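Local atomic coordinates of leucyl aminopeptidase (Trypanosoma brucei brucei, PDB entry 5NTD), a protein that probably removes leucine and other amino acids from the N-termini of peptides, as a hexameric, metal-dependent aminopeptidase of the M17 family inhibited by bestatin. Residues L417-N420 / A424-A427; L429-E434 / L514-R519; E447-E452 / A475-T480. One frame throughout, in Å; residues are numbered along the deposited sequence. Where two conformers were deposited one is given.

Contact 1 (L417-N420 / A424-A427); sequences LYVN and AEAA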
loop_
_atom_site.group_PDB
_atom_site.type_symbol
_atom_site.label_atom_id
_atom_site.label_comp_id
_atom_site.label_asym_id
_atom_site.label_seq_id
_atom_site.Cartn_x
_atom_site.Cartn_y
_atom_site.Cartn_z
ATOM N N LEU G 417 -2.079 16.944 -26.638
ATOM C CA LEU G 417 -1.262 17.031 -27.849
ATOM C C LEU G 417 0.216 17.319 -27.589
ATOM O O LEU G 417 0.568 18.338 -27.013
ATOM C CB LEU G 417 -1.794 18.114 -28.789
ATOM C CG LEU G 417 -3.252 18.008 -29.228
ATOM C CD1 LEU G 417 -3.572 19.140 -30.201
ATOM C CD2 LEU G 417 -3.549 16.661 -29.857
ATOM N N TYR G 418 1.064 16.438 -28.103
ATOM C CA TYR G 418 2.511 16.649 -28.110
ATOM C C TYR G 418 2.916 16.763 -29.581
ATOM O O TYR G 418 2.837 15.777 -30.322
ATOM C CB TYR G 418 3.215 15.468 -27.427
ATOM C CG TYR G 418 4.719 15.506 -27.423
ATOM C CD1 TYR G 418 5.414 16.195 -26.408
ATOM C CD2 TYR G 418 5.465 14.809 -28.381
ATOM C CE1 TYR G 418 6.802 16.227 -26.393
ATOM C CE2 TYR G 418 6.858 14.850 -28.376
ATOM C CZ TYR G 418 7.516 15.540 -27.377
ATOM O OH TYR G 418 8.898 15.568 -27.348
ATOM N N VAL G 419 3.339 17.937 -29.980
ATOM C CA VAL G 419 3.485 18.263 -31.381
ATOM C C VAL G 419 4.795 18.994 -31.671
ATOM O O VAL G 419 5.127 19.960 -31.001
ATOM C CB VAL G 419 2.318 19.141 -31.868
ATOM C CG1 VAL G 419 2.251 19.175 -33.399
ATOM C CG2 VAL G 419 0.994 18.609 -31.336
ATOM N N ASN G 420 5.497 18.553 -32.701
ATOM C CA ASN G 420 6.811 19.155 -33.023
ATOM C C ASN G 420 6.779 20.493 -33.776
ATOM O O ASN G 420 7.783 21.135 -33.916
ATOM C CB ASN G 420 7.701 18.178 -33.771
ATOM C CG ASN G 420 7.226 17.935 -35.162
ATOM O OD1 ASN G 420 6.082 18.235 -35.507
ATOM N ND2 ASN G 420 8.073 17.378 -35.965
ATOM N N ALA G 424 0.929 22.804 -36.996
ATOM C CA ALA G 424 0.162 21.536 -36.941
ATOM C C ALA G 424 -0.629 21.419 -35.623
ATOM O O ALA G 424 -1.786 21.005 -35.594
ATOM C CB ALA G 424 1.079 20.348 -37.083
ATOM N N GLU G 425 0.003 21.850 -34.547
ATOM C CA GLU G 425 -0.656 21.861 -33.225
ATOM C C GLU G 425 -1.922 22.746 -33.242
ATOM O O GLU G 425 -3.014 22.334 -32.836
ATOM C CB GLU G 425 0.289 22.339 -32.146
ATOM C CG GLU G 425 -0.304 22.301 -30.760
ATOM C CD GLU G 425 0.679 22.812 -29.731
ATOM O OE1 GLU G 425 1.555 22.046 -29.333
ATOM O OE2 GLU G 425 0.558 23.968 -29.308
ATOM N N ALA G 426 -1.761 23.954 -33.746
ATOM C CA ALA G 426 -2.881 24.933 -33.814
ATOM C C ALA G 426 -4.017 24.430 -34.685
ATOM O O ALA G 426 -5.176 24.588 -34.381
ATOM C CB ALA G 426 -2.387 26.285 -34.339
ATOM N N ALA G 427 -3.645 23.760 -35.754
ATOM C CA ALA G 427 -4.638 23.170 -36.666
ATOM C C ALA G 427 -5.426 22.044 -36.012
ATOM O O ALA G 427 -6.636 21.962 -36.155
ATOM C CB ALA G 427 -3.954 22.658 -37.942
HETATM O O HOH W 1 2.934 20.245 -27.956
#

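Contact 2 (L429-E434 / L514-R519); sequences LRAGRE and LTEYFR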
loop_
_atom_site.group_PDB
_atom_site.type_symbol
_atom_site.label_atom_id
_atom_site.label_comp_id
_atom_site.label_asym_id
_atom_site.label_seq_id
_atom_site.Cartn_x
_atom_site.Cartn_y
_atom_site.Cartn_z
ATOM N N LEU G 429 -5.810 21.609 -32.757
ATOM C CA LEU G 429 -6.649 22.307 -31.745
ATOM C C LEU G 429 -7.952 22.920 -32.313
ATOM O O LEU G 429 -9.023 22.820 -31.726
ATOM C CB LEU G 429 -5.882 23.397 -31.011
ATOM C CG LEU G 429 -4.803 22.890 -30.062
ATOM C CD1 LEU G 429 -3.920 24.049 -29.616
ATOM C CD2 LEU G 429 -5.399 22.178 -28.860
ATOM N N ARG G 430 -7.793 23.597 -33.456
ATOM C CA ARG G 430 -8.936 24.188 -34.209
ATOM C C ARG G 430 -9.919 23.061 -34.580
ATOM O O ARG G 430 -11.121 23.177 -34.349
ATOM C CB ARG G 430 -8.517 24.999 -35.459
ATOM N N ALA G 431 -9.384 21.960 -35.087
ATOM C CA ALA G 431 -10.227 20.816 -35.444
ATOM C C ALA G 431 -10.990 20.226 -34.241
ATOM O O ALA G 431 -12.144 19.823 -34.335
ATOM C CB ALA G 431 -9.390 19.726 -36.092
ATOM N N GLY G 432 -10.326 20.216 -33.101
ATOM C CA GLY G 432 -10.979 19.816 -31.857
ATOM C C GLY G 432 -12.147 20.717 -31.443
ATOM O O GLY G 432 -13.200 20.214 -31.009
ATOM N N ARG G 433 -11.944 22.023 -31.539
ATOM C CA ARG G 433 -12.975 22.993 -31.183
ATOM C C ARG G 433 -14.170 22.955 -32.132
ATOM O O ARG G 433 -15.305 23.130 -31.729
ATOM C CB ARG G 433 -12.402 24.393 -31.096
ATOM C CG ARG G 433 -11.620 24.668 -29.817
ATOM C CD ARG G 433 -11.144 26.120 -29.696
ATOM N NE ARG G 433 -9.729 26.233 -30.081
ATOM C CZ ARG G 433 -9.230 26.728 -31.220
ATOM N NH1 ARG G 433 -10.010 27.246 -32.175
ATOM N NH2 ARG G 433 -7.919 26.690 -31.381
ATOM N N GLU G 434 -13.881 22.752 -33.404
ATOM C CA GLU G 434 -14.929 22.672 -34.439
ATOM C C GLU G 434 -15.711 21.364 -34.355
ATOM O O GLU G 434 -16.929 21.358 -34.417
ATOM C CB GLU G 434 -14.347 22.794 -35.847
ATOM C CG GLU G 434 -13.948 24.210 -36.228
ATOM C CD GLU G 434 -15.154 25.134 -36.396
ATOM O OE1 GLU G 434 -16.139 24.733 -37.079
ATOM O OE2 GLU G 434 -15.080 26.266 -35.881
ATOM N N LEU G 514 -10.339 13.837 -36.561
ATOM C CA LEU G 514 -9.537 13.617 -37.758
ATOM C C LEU G 514 -10.253 14.137 -39.037
ATOM O O LEU G 514 -9.641 14.767 -39.884
ATOM C CB LEU G 514 -9.217 12.147 -37.947
ATOM C CG LEU G 514 -8.254 11.522 -36.950
ATOM C CD1 LEU G 514 -8.131 10.026 -37.183
ATOM C CD2 LEU G 514 -6.878 12.179 -37.055
ATOM N N THR G 515 -11.535 13.837 -39.145
ATOM C CA THR G 515 -12.296 14.243 -40.295
ATOM C C THR G 515 -12.216 15.761 -40.450
ATOM O O THR G 515 -11.948 16.268 -41.529
ATOM C CB THR G 515 -13.747 13.786 -40.201
ATOM O OG1 THR G 515 -13.770 12.349 -40.172
ATOM C CG2 THR G 515 -14.543 14.259 -41.431
ATOM N N GLU G 516 -12.403 16.460 -39.339
ATOM C CA GLU G 516 -12.389 17.914 -39.328
ATOM C C GLU G 516 -10.989 18.422 -39.622
ATOM O O GLU G 516 -10.801 19.387 -40.385
ATOM C CB GLU G 516 -12.924 18.439 -38.020
ATOM C CG GLU G 516 -12.887 19.954 -37.878
ATOM C CD GLU G 516 -13.737 20.694 -38.919
ATOM O OE1 GLU G 516 -14.721 20.113 -39.432
ATOM O OE2 GLU G 516 -13.390 21.860 -39.237
ATOM N N TYR G 517 -9.990 17.759 -39.055
ATOM C CA TYR G 517 -8.580 18.115 -39.327
ATOM C C TYR G 517 -8.272 17.987 -40.851
ATOM O O TYR G 517 -7.705 18.900 -41.476
ATOM C CB TYR G 517 -7.601 17.267 -38.474
ATOM C CG TYR G 517 -6.119 17.460 -38.804
ATOM C CD1 TYR G 517 -5.432 18.565 -38.370
ATOM C CD2 TYR G 517 -5.455 16.562 -39.611
ATOM C CE1 TYR G 517 -4.097 18.774 -38.731
ATOM C CE2 TYR G 517 -4.127 16.751 -39.980
ATOM C CZ TYR G 517 -3.457 17.853 -39.550
ATOM O OH TYR G 517 -2.141 18.042 -39.910
ATOM N N PHE G 518 -8.655 16.863 -41.412
ATOM C CA PHE G 518 -8.448 16.607 -42.865
ATOM C C PHE G 518 -9.167 17.668 -43.753
ATOM O O PHE G 518 -8.618 18.152 -44.717
ATOM C CB PHE G 518 -8.955 15.228 -43.285
ATOM C CG PHE G 518 -8.249 14.084 -42.641
ATOM C CD1 PHE G 518 -6.953 14.190 -42.214
ATOM C CD2 PHE G 518 -8.900 12.876 -42.490
ATOM C CE1 PHE G 518 -6.304 13.106 -41.614
ATOM C CE2 PHE G 518 -8.278 11.793 -41.907
ATOM C CZ PHE G 518 -6.965 11.908 -41.476
ATOM N N ARG G 519 -10.360 18.044 -43.333
ATOM C CA ARG G 519 -11.184 19.050 -44.025
ATOM C C ARG G 519 -10.466 20.386 -44.228
ATOM O O ARG G 519 -10.612 20.997 -45.278
ATOM C CB ARG G 519 -12.482 19.349 -43.277
ATOM C CG ARG G 519 -13.748 18.882 -43.959
ATOM C CD ARG G 519 -14.918 18.621 -43.024
ATOM N NE ARG G 519 -15.312 19.739 -42.172
ATOM C CZ ARG G 519 -16.191 20.694 -42.486
ATOM N NH1 ARG G 519 -16.783 20.747 -43.672
ATOM N NH2 ARG G 519 -16.476 21.620 -41.568
#

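Contact 3 (E447-E452 / A475-T480); sequences EYHEPE and AGYFIT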
loop_
_atom_site.group_PDB
_atom_site.type_symbol
_atom_site.label_atom_id
_atom_site.label_comp_id
_atom_site.label_asym_id
_atom_site.label_seq_id
_atom_site.Cartn_x
_atom_site.Cartn_y
_atom_site.Cartn_z
ATOM N N GLU G 447 14.574 18.544 -25.336
ATOM C CA GLU G 447 15.848 18.693 -24.612
ATOM C C GLU G 447 15.712 18.370 -23.123
ATOM O O GLU G 447 16.652 17.943 -22.494
ATOM C CB GLU G 447 16.486 20.083 -24.812
ATOM C CG GLU G 447 15.657 21.272 -24.316
ATOM C CD GLU G 447 14.753 21.880 -25.367
ATOM O OE1 GLU G 447 14.246 21.145 -26.247
ATOM O OE2 GLU G 447 14.507 23.115 -25.281
ATOM N N TYR G 448 14.524 18.551 -22.575
ATOM C CA TYR G 448 14.243 18.158 -21.168
ATOM C C TYR G 448 13.669 16.752 -20.994
ATOM O O TYR G 448 13.774 16.176 -19.930
ATOM C CB TYR G 448 13.318 19.170 -20.478
ATOM C CG TYR G 448 13.875 20.560 -20.323
ATOM C CD1 TYR G 448 15.263 20.830 -20.469
ATOM C CD2 TYR G 448 13.040 21.615 -19.974
ATOM C CE1 TYR G 448 15.765 22.119 -20.308
ATOM C CE2 TYR G 448 13.546 22.891 -19.794
ATOM C CZ TYR G 448 14.910 23.146 -19.978
ATOM O OH TYR G 448 15.404 24.415 -19.806
ATOM N N HIS G 449 13.061 16.210 -22.032
ATOM C CA HIS G 449 12.514 14.822 -21.988
ATOM C C HIS G 449 13.595 13.770 -22.179
ATOM O O HIS G 449 13.592 12.726 -21.559
ATOM C CB HIS G 449 11.453 14.586 -23.042
ATOM C CG HIS G 449 10.451 15.675 -23.132
ATOM N ND1 HIS G 449 10.019 16.384 -22.030
ATOM C CD2 HIS G 449 9.810 16.218 -24.201
ATOM C CE1 HIS G 449 9.152 17.304 -22.408
ATOM N NE2 HIS G 449 9.025 17.244 -23.719
ATOM N N GLU G 450 14.491 14.060 -23.092
ATOM C CA GLU G 450 15.549 13.125 -23.514
ATOM C C GLU G 450 16.361 12.491 -22.360
ATOM O O GLU G 450 16.541 11.290 -22.347
ATOM C CB GLU G 450 16.478 13.827 -24.490
ATOM C CG GLU G 450 17.585 12.975 -25.053
ATOM C CD GLU G 450 18.527 13.794 -25.910
ATOM O OE1 GLU G 450 18.276 15.020 -26.163
ATOM O OE2 GLU G 450 19.558 13.188 -26.321
ATOM N N PRO G 451 16.841 13.290 -21.408
ATOM C CA PRO G 451 17.643 12.716 -20.306
ATOM C C PRO G 451 16.906 11.712 -19.429
ATOM O O PRO G 451 17.539 10.883 -18.774
ATOM C CB PRO G 451 18.033 13.937 -19.466
ATOM C CG PRO G 451 17.745 15.123 -20.314
ATOM C CD PRO G 451 16.642 14.730 -21.237
ATOM N N GLU G 452 15.583 11.766 -19.439
ATOM C CA GLU G 452 14.785 10.835 -18.632
ATOM C C GLU G 452 14.873 9.382 -19.087
ATOM O O GLU G 452 14.547 8.471 -18.329
ATOM C CB GLU G 452 13.321 11.250 -18.606
ATOM C CG GLU G 452 13.079 12.554 -17.848
ATOM C CD GLU G 452 13.381 12.457 -16.361
ATOM O OE1 GLU G 452 13.515 11.339 -15.837
ATOM O OE2 GLU G 452 13.475 13.516 -15.715
ATOM N N ALA G 475 6.309 10.469 -22.807
ATOM C CA ALA G 475 5.811 9.309 -23.584
ATOM C C ALA G 475 5.792 9.634 -25.087
ATOM O O ALA G 475 6.151 8.824 -25.930
ATOM C CB ALA G 475 4.447 8.875 -23.120
ATOM N N GLY G 476 5.388 10.854 -25.395
ATOM C CA GLY G 476 5.405 11.344 -26.778
ATOM C C GLY G 476 6.817 11.389 -27.309
ATOM O O GLY G 476 7.112 10.901 -28.397
ATOM N N TYR G 477 7.707 11.928 -26.501
ATOM C CA TYR G 477 9.124 12.033 -26.894
ATOM C C TYR G 477 9.657 10.670 -27.304
ATOM O O TYR G 477 10.343 10.523 -28.299
ATOM C CB TYR G 477 9.994 12.636 -25.784
ATOM C CG TYR G 477 11.460 12.443 -26.082
ATOM C CD1 TYR G 477 12.124 13.272 -26.983
ATOM C CD2 TYR G 477 12.171 11.374 -25.537
ATOM C CE1 TYR G 477 13.455 13.076 -27.306
ATOM C CE2 TYR G 477 13.505 11.169 -25.855
ATOM C CZ TYR G 477 14.133 12.022 -26.738
ATOM O OH TYR G 477 15.441 11.802 -27.077
ATOM N N PHE G 478 9.367 9.661 -26.488
ATOM C CA PHE G 478 9.848 8.298 -26.739
ATOM C C PHE G 478 9.508 7.883 -28.177
ATOM O O PHE G 478 10.330 7.350 -28.917
ATOM C CB PHE G 478 9.246 7.283 -25.767
ATOM C CG PHE G 478 9.656 5.873 -26.053
ATOM C CD1 PHE G 478 9.004 5.124 -27.017
ATOM C CD2 PHE G 478 10.723 5.294 -25.377
ATOM C CE1 PHE G 478 9.399 3.823 -27.297
ATOM C CE2 PHE G 478 11.127 3.990 -25.654
ATOM C CZ PHE G 478 10.466 3.253 -26.605
ATOM N N ILE G 479 8.264 8.109 -28.517
ATOM C CA ILE G 479 7.731 7.736 -29.843
ATOM C C ILE G 479 8.535 8.442 -30.955
ATOM O O ILE G 479 8.906 7.819 -31.924
ATOM C CB ILE G 479 6.252 8.094 -29.972
ATOM C CG1 ILE G 479 5.428 7.278 -28.984
ATOM C CG2 ILE G 479 5.782 7.823 -31.391
ATOM C CD1 ILE G 479 4.030 7.834 -28.749
ATOM N N THR G 480 8.864 9.712 -30.738
ATOM C CA THR G 480 9.592 10.510 -31.740
ATOM C C THR G 480 10.991 9.963 -32.042
ATOM O O THR G 480 11.461 10.077 -33.160
ATOM C CB THR G 480 9.712 12.008 -31.407
ATOM O OG1 THR G 480 10.529 12.210 -30.260
ATOM C CG2 THR G 480 8.347 12.582 -31.162
#

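Contact 1 (L417-N420 / A424-A427)
Ala424 makes the first touch between helix 422-435 and strand 415-419: its CB rests against CG1 of Val419 at 4.0 Å, a small methyl-to-methyl contact. The same alanine also packs on Ala490 of strand 490-495, the antiparallel neighbour of the strand.

Glu425, one residue further on, carries most of the contact. Its CB lies 3.8 Å from CB of Val419, and its aliphatic chain runs across the valine, with CG passing CG2 at 4.0 Å. Both branches of Val419 are used, because CG1 stands anti to the valine's own backbone N (chi1 -165°) and reaches the helix backbone, 3.7 Å from Glu425 N, while CG2 lies against the methylenes of the glutamate. Leu417, two residues earlier on the same face of the strand, reaches the helix more loosely, its CD1 lying 4.2 Å from Glu425 O.

This is the first half of a beta-alpha-beta unit in the catalytic domain: strand 415-419 leads into helix 422-435, and the chain then returns as strand 439-441, parallel to the first. Helix and strand meet mainly through aliphatic groups, as is usual where a helix covers a sheet.

The polar end of Glu425 has a different task. The extended side chain carries the carboxylate past the valine to the backbone of the strand. There a water bridges the two segments: it donates a hydrogen bond to Glu425 OE1 (2.7 Å) and accepts one from Val419 N (3.1 Å). OE1 also forms a salt bridge with Arg113 of a second subunit, an arginine that is hydrogen-bonded to Val419 O as well.

Contact 2 (L429-E434 / L514-R519)
A chi1 of 177° swings CG of Glu516 to the far side from its own amide nitrogen, and a bend at chi2 (62°) then lays the methylene against Ala431 while the carboxylate turns toward Glu434. CG of Glu516 comes 3.6 Å from Ala431 O. The methyl of Ala431 presses directly on the other backbone, its CB 3.6 Å from Tyr517 N, and also meets the root of the tyrosine side chain, whose ring continues to Ala427 and Met428 of helix 422-435. With so small a residue at the crossing, the axes of segments 429-434 and 514-519 approach to 8.3 Å, at 123° between their directions.

On the exposed side, OE2 of Glu516 lies 3.6 Å from CB of Glu434 in the conformer described, one of two, so how near the two carboxylates come is uncertain. Arg519 grips the other oxygen side-on, with OE1 close to the guanidinium plane: NE donates to Glu516 OE1 at 2.8 Å from above the carboxylate plane, and NH2 donates to its syn lone pair at 3.1 Å. OE2 has a salt bridge to Lys520. Two cationic partners, Arg519 and Lys520, would be expected to favour the ionised form of this buried glutamate.

Contact 3 (E447-E452 / A475-T480)
Tyr477 presents one face of its ring to the backbone at His449 and Glu450, and the contact is built on that face. The carbonyl carbon of His449 and the amide nitrogen of Glu450 both lie over it, the nitrogen 4.1 Å above the ring plane and over its centre. The aromatic ring thus packs against a peptide group, with no hydrogen bond between the two segments.

Tyr477 reaches this position through a trans first torsion (chi1 167°), which directs the ring outward from helix 471-480. Its near end meets His449, whose CB is 3.7 Å from CB of Tyr477. The imidazole is set obliquely to that methylene, with CD2 at 3.9 Å from Tyr477 CB. The imidazole's NE2 turns back along its own chain and accepts a hydrogen bond from the backbone N of Cys445, just before helix 446-449.

At the far end of the ring, Glu450 takes over. Its extended side chain crosses the tyrosine obliquely, bringing CG to 3.2 Å from Tyr477 OH, while the carboxylate and ring planes differ by 22°. The methylenes of the glutamate therefore border the phenol oxygen.

On the helix itself, Thr480 OG1 donates to Tyr477 O at 2.6 Å, in the carbonyl plane and on a lone pair, a side-chain bond back to the preceding turn.

Next to this contact, Glu447 and Tyr448 meet a second subunit. Packing of an aromatic face on a peptide group here joins two helical pieces at the periphery of the M17 catalytic domain: the helical segment 447-452, and helix 471-480, which flanks strand 490-495 of the central sheet.

Contacts 1 and 2 share helix 422-435, one turn after another, and their centres are about 12 Å apart; Leu417 packs on Leu429, and Ala427 on Tyr517, so the two contacts pack directly on each other. Contact 3 lies about 16 Å from contact 1, centre to centre, and is joined to it by Tyr418, which points from strand 415-419 to the other side and packs on His449 and Tyr477. Contacts 2 and 3 do not touch, their nearest atoms being about 14 Å apart. Along the chain, contact 1 closes first, and contact 3 is nested within the loop closed by contact 2. Strand 415-419 thus has helices packed on both faces, and contacts 1 and 3 both reach a second subunit of the hexamer.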